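Local coordinates for protein Isomerase/lactonizing enzyme (Agrobacterium fabrum str. C58, PDB 2NQL) that belongs to the enolase superfamily and holds a sodium ion at the mouth of its barrel domain, though its specific role is not known, at residues 236-241 against 311-316; 249-254 against 262-267; 266-271 against 284-289; 272-277 against 303-308. One frame throughout, in Å; residues are numbered along the deposited sequence.

Following the chain from its N terminus, segment 236-241 opens contact 1, which closes only at 311-316, so the other three lie within its span. Contact 2 is the first to close, joining helix 248-255 to strand 262-264. Its second segment shares Glu266 and Glu267 with the start of contact 3, which runs on to strand 285-286. Contact 4 opens before contact 3 closes and ends after it, so these two cross; it pairs helix 271-278 with helix 295-308. Together they tie consecutive beta-alpha units of the barrel, from strand 239-240 to strand 311-312. Contacts 1, 2 and 3 converge on the sodium ion, while contact 4 lies on the outer helical layer.

Contact 1: 236-241 against 311-316; sequences PWFAEA and DVIPHA. With NA (sodium ion), chain G.
Ile313 meets Trp237 and Phe238 through one methyl: CD1 stands 3.9 Å from CZ2 of Trp237 and a longer 4.4 Å from CE2 of Phe238. The two rings are packed against each other, since CE2 of Phe238 lies 3.4 Å above the indole plane of Trp237, over its centre. Further along the segment, on the metal side of this patch, comes Glu240. Its CB sits in the plane of the Phe238 ring, at the edge. With CG anti to the backbone N (chi1 158°) and an extended chain beyond, the side chain heads for the metal: CG is 4.1 Å and CD 3.1 Å from the sodium ion. The carboxylate then divides its work. OE2 binds sodium at 2.3 Å, whereas OE1 stays 3.5 Å from the ion and has Lys184 among its partners, in a salt bridge. From the other segment, CD2 of His315 packs 3.2 Å from the sodium ion, a carbon beside it and not a ligand; water 2, which does bind the metal, lies in the plane of that ring. Strands 239-240 and 311-312 belong to the barrel sheet, in whose parallel run strands 262-264 and 285-286 stand between them; the contact therefore spans the barrel interior, with Phe238 and Ile313 also touching Ile285.

Contact 2: 249-254 against 262-267; sequences AGLEKV and IAVGEE. With NA (sodium ion), chain G.
Helix 249-254 runs nearly antiparallel to strand 262-264, their axes 10.6 Å apart at closest and 153° between their N-to-C directions, and the nearest CA pair is Val254 with Ile262. On the helix, Leu251 does most of the packing. Its CG stands anti to the backbone N (chi1 -177°), which sends the isobutyl group off the helix to the strand, where CD1 touches two residues at once: CG2 of Ile262 at 3.9 Å and CG1 of Val264 at 3.9 Å. The two approaches differ. Leu251 and Ile262 lie side by side, pointing opposite ways, whereas Leu251 and Val264 meet tip to tip, CD2 of Leu251 adding a second touch at 4.1 Å from CG1 of Val264. One turn along the helix, Val254 lies across Ile262 at about a right angle, with CG1 of Val254 4.1 Å from CD1 of Ile262.

These residues close a beta-alpha-beta crossover of the barrel: strand 239-240, helix 248-255 and strand 262-264, the two strands being parallel neighbours. The alternation of the strand fits this layout, because Ile262 and Val264 point at the helix while the CB of Ala263 points away from it and packs on Phe238 and Gln287. Val254 also packs on Pro221, Ala224 and Ile228 of helix 221-231, so the apolar layer continues to the preceding barrel helix. After Val264 the chain turns at Gly265, where phi is 130° and any CB would be jammed against the carbonyl O of Val264, and delivers Glu266 to the sodium site.

Contact 3: 266-271 against 284-289; sequences EEWRTH and AIVQPE. With NA (sodium ion), chain G.
Close approaches of the backbone start at Glu266, whose CA makes a bent CA-H...O contact with O of Gln287 at 3.1 Å, the angle at the hydrogen being 125°. Next to it, backbone meets side chain: O of Glu266 lies 3.4 Å from CB of Glu289.

The apolar contact is between Trp268 and Val286, which cross at about a right angle. CG1 of Val286, anti to its carbonyl carbon (chi1 -62°), approaches the six-membered part of the indole, 3.6 Å from CZ3 and 3.8 Å from CH2 of Trp268.

Polar and metal interactions are gathered at the sodium ion, which OE1 of Glu266 binds at 2.2 Å. Water 1 is a second ligand of the ion and a bridge between the segments: it accepts from N of Glu266 at 3.1 Å and donates to OE1 of Gln287 at 2.6 Å. The other end of that amide, NE2, is hydrogen-bonded to OE1 of Glu240, the oxygen that does not bind the ion, so Gln287 acts as a second-shell residue whose rotation is fixed from both ends. Glu289 turns its carboxylate away from the contact, to ND1 of His315 through OE1 and to N of Gly291 through OE2, where it caps helix 290-293; NH1 of Arg269, for its part, is hydrogen-bonded to the backbone O of Arg112 of the second subunit.

The loop 266-271 leads from strand 262-264 to helix 271-278, which Thr270 caps and which packs on Trp268, while on the strand side Val286 continues to Val312 of the neighbouring strand 311-312.

Contact 4: 272-277 against 303-308; sequences WDMRAR and ALAAEH
The guanidinium of Arg275 has CD2 of Leu304 over the centre of one face, 4.1 Å above its plane, and CD1 of the same leucine lies 3.6 Å from NH1 of Arg275. Two other flat groups are met at their edges from within their own segments: O of Asp273 lies in the plane of the Arg277 guanidinium, where NH1 of Arg277 donates to it at 2.9 Å (159° at the hydrogen), and O of Leu304 lies in the ring plane of His308. Further back along the arginine, CG of Arg275 also packs on CD2 of Leu304, so the aliphatic part and the charged end lie against one branched tip.

The two helices are successive members of the outer layer of the enolase-superfamily barrel, helix 271-278 preceding strand 285-286 and helix 295-308 following it. They run in nearly the same sense, 26° between the short axes, which pass 11.1 Å apart at closest. Met274 and Leu304 reach toward each other across this gap, CG of Met274 lying 3.8 Å from CD2 of Leu304 and SD resting on the same methyl. Extended throughout, with chi1 at -179°, Met274 carries its CE past the leucine to Ala305, 4.0 Å from CB. Its inner flank meets Val286 of strand 285-286.

A polar link lies at the margin. Water 3 accepts from NH1 of Arg275 at 3.2 Å and donates to OE1 of Glu307 at 2.9 Å, joining two opposite charges whose own atoms do not touch. NE of Arg275 is hydrogen-bonded to ND1 of His271, one turn earlier on the same helix.

Contact 1: 236-241 against 311-316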
loop_
_atom_site.group_PDB
_atom_site.type_symbol
_atom_site.label_atom_id
_atom_site.label_comp_id
_atom_site.label_asym_id
_atom_site.label_seq_id
_atom_site.Cartn_x
_atom_site.Cartn_y
_atom_site.Cartn_z
ATOM N N PRO A 236 26.140 12.663 16.386
ATOM C CA PRO A 236 25.464 12.131 15.197
ATOM C C PRO A 236 24.869 13.208 14.297
ATOM O O PRO A 236 24.221 14.158 14.766
ATOM C CB PRO A 236 24.369 11.224 15.785
ATOM C CG PRO A 236 24.100 11.768 17.133
ATOM C CD PRO A 236 25.431 12.290 17.624
ATOM N N TRP A 237 25.112 13.047 12.998
ATOM C CA TRP A 237 24.572 13.925 11.969
ATOM C C TRP A 237 23.046 13.872 11.967
ATOM O O TRP A 237 22.387 14.911 12.064
ATOM C CB TRP A 237 25.165 13.473 10.624
ATOM C CG TRP A 237 24.677 14.102 9.358
ATOM C CD1 TRP A 237 24.039 15.297 9.193
ATOM C CD2 TRP A 237 24.848 13.551 8.057
ATOM N NE1 TRP A 237 23.782 15.516 7.855
ATOM C CE2 TRP A 237 24.274 14.458 7.137
ATOM C CE3 TRP A 237 25.426 12.358 7.576
ATOM C CZ2 TRP A 237 24.238 14.207 5.768
ATOM C CZ3 TRP A 237 25.407 12.110 6.206
ATOM C CH2 TRP A 237 24.829 13.045 5.315
ATOM N N PHE A 238 22.495 12.667 11.846
ATOM C CA PHE A 238 21.075 12.441 12.066
ATOM C C PHE A 238 20.828 11.024 12.571
ATOM O O PHE A 238 21.696 10.140 12.430
ATOM C CB PHE A 238 20.237 12.780 10.822
ATOM C CG PHE A 238 20.618 12.004 9.569
ATOM C CD1 PHE A 238 20.154 10.701 9.362
ATOM C CD2 PHE A 238 21.401 12.594 8.581
ATOM C CE1 PHE A 238 20.472 9.984 8.188
ATOM C CE2 PHE A 238 21.733 11.895 7.404
ATOM C CZ PHE A 238 21.275 10.573 7.216
ATOM N N ALA A 239 19.649 10.815 13.158
ATOM C CA ALA A 239 19.177 9.483 13.528
ATOM C C ALA A 239 18.035 9.156 12.579
ATOM O O ALA A 239 17.041 9.867 12.536
ATOM C CB ALA A 239 18.702 9.458 14.993
ATOM N N GLU A 240 18.223 8.108 11.784
ATOM C CA GLU A 240 17.257 7.768 10.737
ATOM C C GLU A 240 16.371 6.609 11.212
ATOM O O GLU A 240 16.865 5.677 11.853
ATOM C CB GLU A 240 18.004 7.427 9.442
ATOM C CG GLU A 240 17.221 6.569 8.467
ATOM C CD GLU A 240 18.036 6.173 7.254
ATOM O OE1 GLU A 240 19.070 6.804 6.974
ATOM O OE2 GLU A 240 17.610 5.256 6.510
ATOM N N ALA A 241 15.072 6.678 10.891
ATOM C CA ALA A 241 14.118 5.563 11.116
ATOM C C ALA A 241 14.192 5.015 12.557
ATOM O O ALA A 241 14.526 3.833 12.776
ATOM C CB ALA A 241 14.337 4.432 10.075
ATOM N N ASP A 311 15.117 19.661 5.311
ATOM C CA ASP A 311 16.180 19.232 4.372
ATOM C C ASP A 311 15.790 17.959 3.607
ATOM O O ASP A 311 15.059 17.131 4.118
ATOM C CB ASP A 311 17.491 18.995 5.119
ATOM C CG ASP A 311 18.099 20.293 5.652
ATOM O OD1 ASP A 311 17.701 21.378 5.189
ATOM O OD2 ASP A 311 18.974 20.225 6.527
ATOM N N VAL A 312 16.275 17.829 2.380
ATOM C CA VAL A 312 16.017 16.642 1.559
ATOM C C VAL A 312 17.350 15.941 1.277
ATOM O O VAL A 312 18.267 16.532 0.683
ATOM C CB VAL A 312 15.316 17.022 0.244
ATOM C CG1 VAL A 312 15.093 15.781 -0.626
ATOM C CG2 VAL A 312 13.984 17.765 0.533
ATOM N N ILE A 313 17.463 14.701 1.747
ATOM C CA ILE A 313 18.647 13.863 1.502
ATOM C C ILE A 313 18.165 12.480 1.030
ATOM O O ILE A 313 17.914 11.600 1.863
ATOM C CB ILE A 313 19.554 13.767 2.765
ATOM C CG1 ILE A 313 19.911 15.170 3.296
ATOM C CG2 ILE A 313 20.830 12.983 2.466
ATOM C CD1 ILE A 313 20.659 15.166 4.597
ATOM N N PRO A 314 17.958 12.322 -0.293
ATOM C CA PRO A 314 17.369 11.108 -0.842
ATOM C C PRO A 314 18.149 9.830 -0.588
ATOM O O PRO A 314 19.388 9.835 -0.433
ATOM C CB PRO A 314 17.264 11.403 -2.334
ATOM C CG PRO A 314 17.180 12.896 -2.413
ATOM C CD PRO A 314 18.181 13.310 -1.359
ATOM N N HIS A 315 17.374 8.756 -0.532
ATOM C CA HIS A 315 17.818 7.390 -0.345
ATOM C C HIS A 315 18.390 6.838 -1.657
ATOM O O HIS A 315 18.132 7.367 -2.761
ATOM C CB HIS A 315 16.551 6.618 0.080
ATOM C CG HIS A 315 16.754 5.162 0.381
ATOM N ND1 HIS A 315 16.338 4.166 -0.476
ATOM C CD2 HIS A 315 17.255 4.534 1.467
ATOM C CE1 HIS A 315 16.591 2.988 0.064
ATOM N NE2 HIS A 315 17.139 3.183 1.249
ATOM N N ALA A 316 19.160 5.762 -1.528
ATOM C CA ALA A 316 19.623 4.977 -2.671
ATOM C C ALA A 316 19.643 3.497 -2.302
ATOM O O ALA A 316 19.739 3.128 -1.109
ATOM C CB ALA A 316 21.038 5.448 -3.118
HETATM NA NA NA G . 16.898 5.780 4.424
HETATM O O HOH W 1 14.450 6.850 5.578
HETATM O O HOH W 2 18.549 6.995 3.228
#

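Contact 2: 249-254 against 262-267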
loop_
_atom_site.group_PDB
_atom_site.type_symbol
_atom_site.label_atom_id
_atom_site.label_comp_id
_atom_site.label_asym_id
_atom_site.label_seq_id
_atom_site.Cartn_x
_atom_site.Cartn_y
_atom_site.Cartn_z
ATOM N N ALA A 249 2.766 8.177 16.352
ATOM C CA ALA A 249 2.829 8.614 17.753
ATOM C C ALA A 249 4.223 8.411 18.364
ATOM O O ALA A 249 4.729 9.281 19.085
ATOM C CB ALA A 249 1.767 7.889 18.589
ATOM N N GLY A 250 4.830 7.260 18.069
ATOM C CA GLY A 250 6.185 6.945 18.519
ATOM C C GLY A 250 7.260 7.819 17.899
ATOM O O GLY A 250 8.210 8.222 18.582
ATOM N N LEU A 251 7.117 8.097 16.600
ATOM C CA LEU A 251 8.000 9.031 15.893
ATOM C C LEU A 251 7.886 10.443 16.472
ATOM O O LEU A 251 8.908 11.123 16.689
ATOM C CB LEU A 251 7.699 9.043 14.385
ATOM C CG LEU A 251 8.600 9.933 13.501
ATOM C CD1 LEU A 251 10.053 9.470 13.558
ATOM C CD2 LEU A 251 8.101 9.915 12.077
ATOM N N GLU A 252 6.646 10.860 16.738
ATOM C CA GLU A 252 6.391 12.131 17.422
ATOM C C GLU A 252 7.144 12.227 18.749
ATOM O O GLU A 252 7.856 13.199 18.993
ATOM C CB GLU A 252 4.898 12.360 17.629
ATOM C CG GLU A 252 4.573 13.607 18.446
ATOM C CD GLU A 252 3.093 13.985 18.436
ATOM O OE1 GLU A 252 2.260 13.271 17.834
ATOM O OE2 GLU A 252 2.765 15.020 19.042
ATOM N N LYS A 253 6.993 11.206 19.583
ATOM C CA LYS A 253 7.664 11.165 20.871
ATOM C C LYS A 253 9.193 11.236 20.736
ATOM O O LYS A 253 9.834 12.019 21.439
ATOM C CB LYS A 253 7.231 9.939 21.685
ATOM C CG LYS A 253 8.025 9.793 23.003
ATOM C CD LYS A 253 7.400 8.803 23.963
ATOM C CE LYS A 253 8.162 8.820 25.280
ATOM N NZ LYS A 253 7.417 8.101 26.345
ATOM N N VAL A 254 9.769 10.443 19.830
ATOM C CA VAL A 254 11.228 10.446 19.639
ATOM C C VAL A 254 11.697 11.836 19.223
ATOM O O VAL A 254 12.652 12.377 19.814
ATOM C CB VAL A 254 11.721 9.373 18.617
ATOM C CG1 VAL A 254 13.203 9.577 18.279
ATOM C CG2 VAL A 254 11.546 7.989 19.182
ATOM N N ILE A 262 16.087 14.214 13.195
ATOM C CA ILE A 262 15.445 12.943 12.853
ATOM C C ILE A 262 15.213 12.891 11.349
ATOM O O ILE A 262 14.719 13.844 10.767
ATOM C CB ILE A 262 14.123 12.702 13.641
ATOM C CG1 ILE A 262 14.354 12.737 15.169
ATOM C CG2 ILE A 262 13.441 11.391 13.206
ATOM C CD1 ILE A 262 15.411 11.808 15.683
ATOM N N ALA A 263 15.593 11.773 10.733
ATOM C CA ALA A 263 15.435 11.609 9.289
ATOM C C ALA A 263 14.518 10.409 9.009
ATOM O O ALA A 263 14.690 9.356 9.618
ATOM C CB ALA A 263 16.806 11.384 8.640
ATOM N N VAL A 264 13.565 10.571 8.086
ATOM C CA VAL A 264 12.641 9.489 7.737
ATOM C C VAL A 264 12.239 9.644 6.267
ATOM O O VAL A 264 12.485 10.689 5.663
ATOM C CB VAL A 264 11.323 9.529 8.607
ATOM C CG1 VAL A 264 11.581 9.099 10.039
ATOM C CG2 VAL A 264 10.675 10.927 8.546
ATOM N N GLY A 265 11.628 8.610 5.692
ATOM C CA GLY A 265 10.885 8.790 4.440
ATOM C C GLY A 265 11.170 7.833 3.294
ATOM O O GLY A 265 10.460 7.874 2.294
ATOM N N GLU A 266 12.181 6.969 3.426
ATOM C CA GLU A 266 12.561 6.078 2.319
ATOM C C GLU A 266 11.421 5.147 1.915
ATOM O O GLU A 266 11.281 4.800 0.735
ATOM C CB GLU A 266 13.816 5.275 2.653
ATOM C CG GLU A 266 13.579 4.137 3.654
ATOM C CD GLU A 266 14.810 3.334 3.894
ATOM O OE1 GLU A 266 15.774 3.944 4.393
ATOM O OE2 GLU A 266 14.832 2.128 3.573
ATOM N N GLU A 267 10.570 4.798 2.884
ATOM C CA GLU A 267 9.529 3.808 2.633
ATOM C C GLU A 267 8.163 4.469 2.361
ATOM O O GLU A 267 7.162 3.786 2.182
ATOM C CB GLU A 267 9.455 2.847 3.814
ATOM C CG GLU A 267 8.808 3.451 5.074
ATOM C CD GLU A 267 9.786 4.130 6.034
ATOM O OE1 GLU A 267 10.726 4.804 5.584
ATOM O OE2 GLU A 267 9.618 3.999 7.266
HETATM NA NA NA G . 16.898 5.780 4.424
HETATM O O HOH W 1 14.450 6.850 5.578
HETATM O O HOH W 2 18.549 6.995 3.228
#

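Contact 3: 266-271 against 284-289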
loop_
_atom_site.group_PDB
_atom_site.type_symbol
_atom_site.label_atom_id
_atom_site.label_comp_id
_atom_site.label_asym_id
_atom_site.label_seq_id
_atom_site.Cartn_x
_atom_site.Cartn_y
_atom_site.Cartn_z
ATOM N N GLU A 266 12.181 6.969 3.426
ATOM C CA GLU A 266 12.561 6.078 2.319
ATOM C C GLU A 266 11.421 5.147 1.915
ATOM O O GLU A 266 11.281 4.800 0.735
ATOM C CB GLU A 266 13.816 5.275 2.653
ATOM C CG GLU A 266 13.579 4.137 3.654
ATOM C CD GLU A 266 14.810 3.334 3.894
ATOM O OE1 GLU A 266 15.774 3.944 4.393
ATOM O OE2 GLU A 266 14.832 2.128 3.573
ATOM N N GLU A 267 10.570 4.798 2.884
ATOM C CA GLU A 267 9.529 3.808 2.633
ATOM C C GLU A 267 8.163 4.469 2.361
ATOM O O GLU A 267 7.162 3.786 2.182
ATOM C CB GLU A 267 9.455 2.847 3.814
ATOM C CG GLU A 267 8.808 3.451 5.074
ATOM C CD GLU A 267 9.786 4.130 6.034
ATOM O OE1 GLU A 267 10.726 4.804 5.584
ATOM O OE2 GLU A 267 9.618 3.999 7.266
ATOM N N TRP A 268 8.144 5.799 2.311
ATOM C CA TRP A 268 6.949 6.531 1.851
ATOM C C TRP A 268 6.687 6.300 0.375
ATOM O O TRP A 268 7.539 5.747 -0.336
ATOM C CB TRP A 268 7.101 8.022 2.111
ATOM C CG TRP A 268 7.177 8.390 3.545
ATOM C CD1 TRP A 268 6.889 7.613 4.627
ATOM C CD2 TRP A 268 7.570 9.659 4.053
ATOM N NE1 TRP A 268 7.090 8.324 5.786
ATOM C CE2 TRP A 268 7.507 9.585 5.461
ATOM C CE3 TRP A 268 7.999 10.852 3.451
ATOM C CZ2 TRP A 268 7.851 10.665 6.287
ATOM C CZ3 TRP A 268 8.345 11.927 4.279
ATOM C CH2 TRP A 268 8.250 11.825 5.673
ATOM N N ARG A 269 5.519 6.737 -0.101
ATOM C CA ARG A 269 5.250 6.716 -1.532
ATOM C C ARG A 269 4.870 8.093 -2.105
ATOM O O ARG A 269 5.186 8.385 -3.238
ATOM C CB ARG A 269 4.158 5.670 -1.868
ATOM C CG ARG A 269 4.511 4.211 -1.509
ATOM C CD ARG A 269 5.690 3.695 -2.322
ATOM N NE ARG A 269 5.851 2.238 -2.215
ATOM C CZ ARG A 269 6.522 1.632 -1.241
ATOM N NH1 ARG A 269 7.124 2.325 -0.270
ATOM N NH2 ARG A 269 6.584 0.311 -1.229
ATOM N N THR A 270 4.142 8.917 -1.334
ATOM C CA THR A 270 3.640 10.196 -1.870
ATOM C C THR A 270 3.737 11.280 -0.795
ATOM O O THR A 270 3.991 10.997 0.375
ATOM C CB THR A 270 2.148 10.100 -2.283
ATOM O OG1 THR A 270 1.375 9.982 -1.091
ATOM C CG2 THR A 270 1.880 8.889 -3.251
ATOM N N HIS A 271 3.501 12.528 -1.195
ATOM C CA HIS A 271 3.472 13.629 -0.251
ATOM C C HIS A 271 2.412 13.428 0.841
ATOM O O HIS A 271 2.554 13.963 1.945
ATOM C CB HIS A 271 3.228 14.943 -0.997
ATOM C CG HIS A 271 1.865 15.028 -1.608
ATOM N ND1 HIS A 271 0.804 15.635 -0.968
ATOM C CD2 HIS A 271 1.380 14.549 -2.780
ATOM C CE1 HIS A 271 -0.270 15.547 -1.734
ATOM N NE2 HIS A 271 0.054 14.896 -2.838
ATOM N N ALA A 284 13.555 16.592 10.660
ATOM C CA ALA A 284 14.640 17.449 10.209
ATOM C C ALA A 284 14.960 17.189 8.740
ATOM O O ALA A 284 15.288 18.119 7.999
ATOM C CB ALA A 284 15.844 17.220 11.047
ATOM N N ILE A 285 14.862 15.923 8.326
ATOM C CA ILE A 285 15.313 15.495 7.001
ATOM C C ILE A 285 14.290 14.502 6.450
ATOM O O ILE A 285 13.873 13.591 7.161
ATOM C CB ILE A 285 16.694 14.793 7.079
ATOM C CG1 ILE A 285 17.790 15.784 7.509
ATOM C CG2 ILE A 285 17.098 14.148 5.729
ATOM C CD1 ILE A 285 18.882 15.126 8.306
ATOM N N VAL A 286 13.905 14.689 5.195
ATOM C CA VAL A 286 13.244 13.621 4.444
ATOM C C VAL A 286 14.131 12.926 3.427
ATOM O O VAL A 286 15.001 13.541 2.792
ATOM C CB VAL A 286 11.888 14.032 3.837
ATOM C CG1 VAL A 286 10.904 14.413 4.952
ATOM C CG2 VAL A 286 12.035 15.158 2.821
ATOM N N GLN A 287 13.887 11.630 3.279
ATOM C CA GLN A 287 14.799 10.726 2.564
ATOM C C GLN A 287 14.077 9.929 1.487
ATOM O O GLN A 287 14.074 8.683 1.565
ATOM C CB GLN A 287 15.473 9.752 3.548
ATOM C CG GLN A 287 16.273 10.445 4.664
ATOM C CD GLN A 287 16.733 9.476 5.712
ATOM O OE1 GLN A 287 15.924 8.823 6.358
ATOM N NE2 GLN A 287 18.049 9.338 5.859
ATOM N N PRO A 288 13.489 10.626 0.485
ATOM C CA PRO A 288 12.685 9.903 -0.488
ATOM C C PRO A 288 13.512 8.891 -1.291
ATOM O O PRO A 288 14.692 9.115 -1.570
ATOM C CB PRO A 288 12.160 11.015 -1.409
ATOM C CG PRO A 288 13.124 12.156 -1.251
ATOM C CD PRO A 288 13.519 12.075 0.187
ATOM N N GLU A 289 12.873 7.782 -1.630
ATOM C CA GLU A 289 13.419 6.793 -2.516
ATOM C C GLU A 289 12.703 6.808 -3.860
ATOM O O GLU A 289 11.525 6.420 -3.972
ATOM C CB GLU A 289 13.359 5.405 -1.850
ATOM C CG GLU A 289 13.753 4.210 -2.785
ATOM C CD GLU A 289 15.039 4.467 -3.580
ATOM O OE1 GLU A 289 16.113 4.622 -2.951
ATOM O OE2 GLU A 289 14.979 4.511 -4.841
HETATM NA NA NA G . 16.898 5.780 4.424
HETATM O O HOH W 1 14.450 6.850 5.578
HETATM O O HOH W 2 18.549 6.995 3.228
#

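Contact 4: 272-277 against 303-308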
loop_
_atom_site.group_PDB
_atom_site.type_symbol
_atom_site.label_atom_id
_atom_site.label_comp_id
_atom_site.label_asym_id
_atom_site.label_seq_id
_atom_site.Cartn_x
_atom_site.Cartn_y
_atom_site.Cartn_z
ATOM N N TRP A 272 1.368 12.638 0.550
ATOM C CA TRP A 272 0.370 12.325 1.582
ATOM C C TRP A 272 0.986 11.615 2.793
ATOM O O TRP A 272 0.648 11.881 3.962
ATOM C CB TRP A 272 -0.756 11.468 0.986
ATOM C CG TRP A 272 -1.581 12.147 -0.061
ATOM C CD1 TRP A 272 -1.637 11.838 -1.384
ATOM C CD2 TRP A 272 -2.495 13.237 0.138
ATOM N NE1 TRP A 272 -2.533 12.658 -2.032
ATOM C CE2 TRP A 272 -3.075 13.526 -1.122
ATOM C CE3 TRP A 272 -2.889 13.989 1.262
ATOM C CZ2 TRP A 272 -4.011 14.548 -1.301
ATOM C CZ3 TRP A 272 -3.833 14.997 1.085
ATOM C CH2 TRP A 272 -4.379 15.263 -0.188
ATOM N N ASP A 273 1.892 10.692 2.510
ATOM C CA ASP A 273 2.644 10.035 3.569
ATOM C C ASP A 273 3.463 11.018 4.368
ATOM O O ASP A 273 3.556 10.887 5.583
ATOM C CB ASP A 273 3.552 8.953 2.973
ATOM C CG ASP A 273 2.755 7.918 2.222
ATOM O OD1 ASP A 273 1.669 7.579 2.724
ATOM O OD2 ASP A 273 3.180 7.449 1.152
ATOM N N MET A 274 4.077 11.971 3.676
ATOM C CA MET A 274 4.865 13.001 4.349
ATOM C C MET A 274 3.989 13.870 5.254
ATOM O O MET A 274 4.345 14.105 6.422
ATOM C CB MET A 274 5.587 13.868 3.331
ATOM C CG MET A 274 6.447 14.935 3.973
ATOM S SD MET A 274 7.552 15.635 2.762
ATOM C CE MET A 274 8.253 16.989 3.712
ATOM N N ARG A 275 2.854 14.321 4.716
ATOM C CA ARG A 275 1.874 15.134 5.471
ATOM C C ARG A 275 1.448 14.526 6.792
ATOM O O ARG A 275 1.383 15.223 7.799
ATOM C CB ARG A 275 0.638 15.440 4.626
ATOM C CG ARG A 275 0.899 16.273 3.408
ATOM C CD ARG A 275 -0.359 16.662 2.643
ATOM N NE ARG A 275 -0.001 17.285 1.366
ATOM C CZ ARG A 275 0.379 18.553 1.203
ATOM N NH1 ARG A 275 0.441 19.387 2.238
ATOM N NH2 ARG A 275 0.696 18.993 -0.010
ATOM N N ALA A 276 1.182 13.223 6.798
ATOM C CA ALA A 276 0.834 12.502 8.023
ATOM C C ALA A 276 1.899 12.578 9.120
ATOM O O ALA A 276 1.560 12.583 10.308
ATOM C CB ALA A 276 0.480 11.051 7.703
ATOM N N ARG A 277 3.174 12.669 8.736
ATOM C CA ARG A 277 4.247 12.754 9.736
ATOM C C ARG A 277 4.582 14.177 10.156
ATOM O O ARG A 277 4.754 14.441 11.340
ATOM C CB ARG A 277 5.524 12.016 9.295
ATOM C CG ARG A 277 5.505 10.530 9.557
ATOM C CD ARG A 277 4.926 9.805 8.369
ATOM N NE ARG A 277 4.694 8.389 8.579
ATOM C CZ ARG A 277 3.884 7.660 7.817
ATOM N NH1 ARG A 277 3.230 8.231 6.807
ATOM N NH2 ARG A 277 3.727 6.366 8.067
ATOM N N ALA A 303 8.862 19.940 -2.779
ATOM C CA ALA A 303 8.112 21.203 -2.605
ATOM C C ALA A 303 7.498 21.356 -1.210
ATOM O O ALA A 303 7.527 22.440 -0.613
ATOM C CB ALA A 303 7.031 21.318 -3.676
ATOM N N LEU A 304 6.953 20.267 -0.677
ATOM C CA LEU A 304 6.449 20.255 0.692
ATOM C C LEU A 304 7.550 20.448 1.740
ATOM O O LEU A 304 7.339 21.132 2.753
ATOM C CB LEU A 304 5.638 18.979 0.974
ATOM C CG LEU A 304 4.935 18.932 2.334
ATOM C CD1 LEU A 304 3.946 20.124 2.482
ATOM C CD2 LEU A 304 4.217 17.578 2.513
ATOM N N ALA A 305 8.730 19.879 1.480
ATOM C CA ALA A 305 9.884 20.106 2.343
ATOM C C ALA A 305 10.292 21.584 2.362
ATOM O O ALA A 305 10.600 22.126 3.437
ATOM C CB ALA A 305 11.061 19.234 1.914
ATOM N N ALA A 306 10.292 22.206 1.182
ATOM C CA ALA A 306 10.577 23.653 1.044
ATOM C C ALA A 306 9.604 24.524 1.824
ATOM O O ALA A 306 10.016 25.516 2.442
ATOM C CB ALA A 306 10.628 24.081 -0.432
ATOM N N GLU A 307 8.330 24.134 1.832
ATOM C CA GLU A 307 7.303 24.822 2.631
ATOM C C GLU A 307 7.572 24.847 4.127
ATOM O O GLU A 307 7.075 25.732 4.833
ATOM C CB GLU A 307 5.913 24.229 2.379
ATOM C CG GLU A 307 5.294 24.618 1.044
ATOM C CD GLU A 307 4.105 23.737 0.666
ATOM O OE1 GLU A 307 3.321 23.361 1.566
ATOM O OE2 GLU A 307 3.956 23.421 -0.537
ATOM N N HIS A 308 8.333 23.874 4.621
ATOM C CA HIS A 308 8.456 23.650 6.045
ATOM C C HIS A 308 9.901 23.684 6.518
ATOM O O HIS A 308 10.203 23.372 7.680
ATOM C CB HIS A 308 7.732 22.360 6.426
ATOM C CG HIS A 308 6.244 22.473 6.317
ATOM N ND1 HIS A 308 5.457 22.956 7.341
ATOM C CD2 HIS A 308 5.394 22.114 5.324
ATOM C CE1 HIS A 308 4.188 22.913 6.973
ATOM N NE2 HIS A 308 4.124 22.407 5.753
HETATM O O HOH W 3 0.707 22.328 0.940
#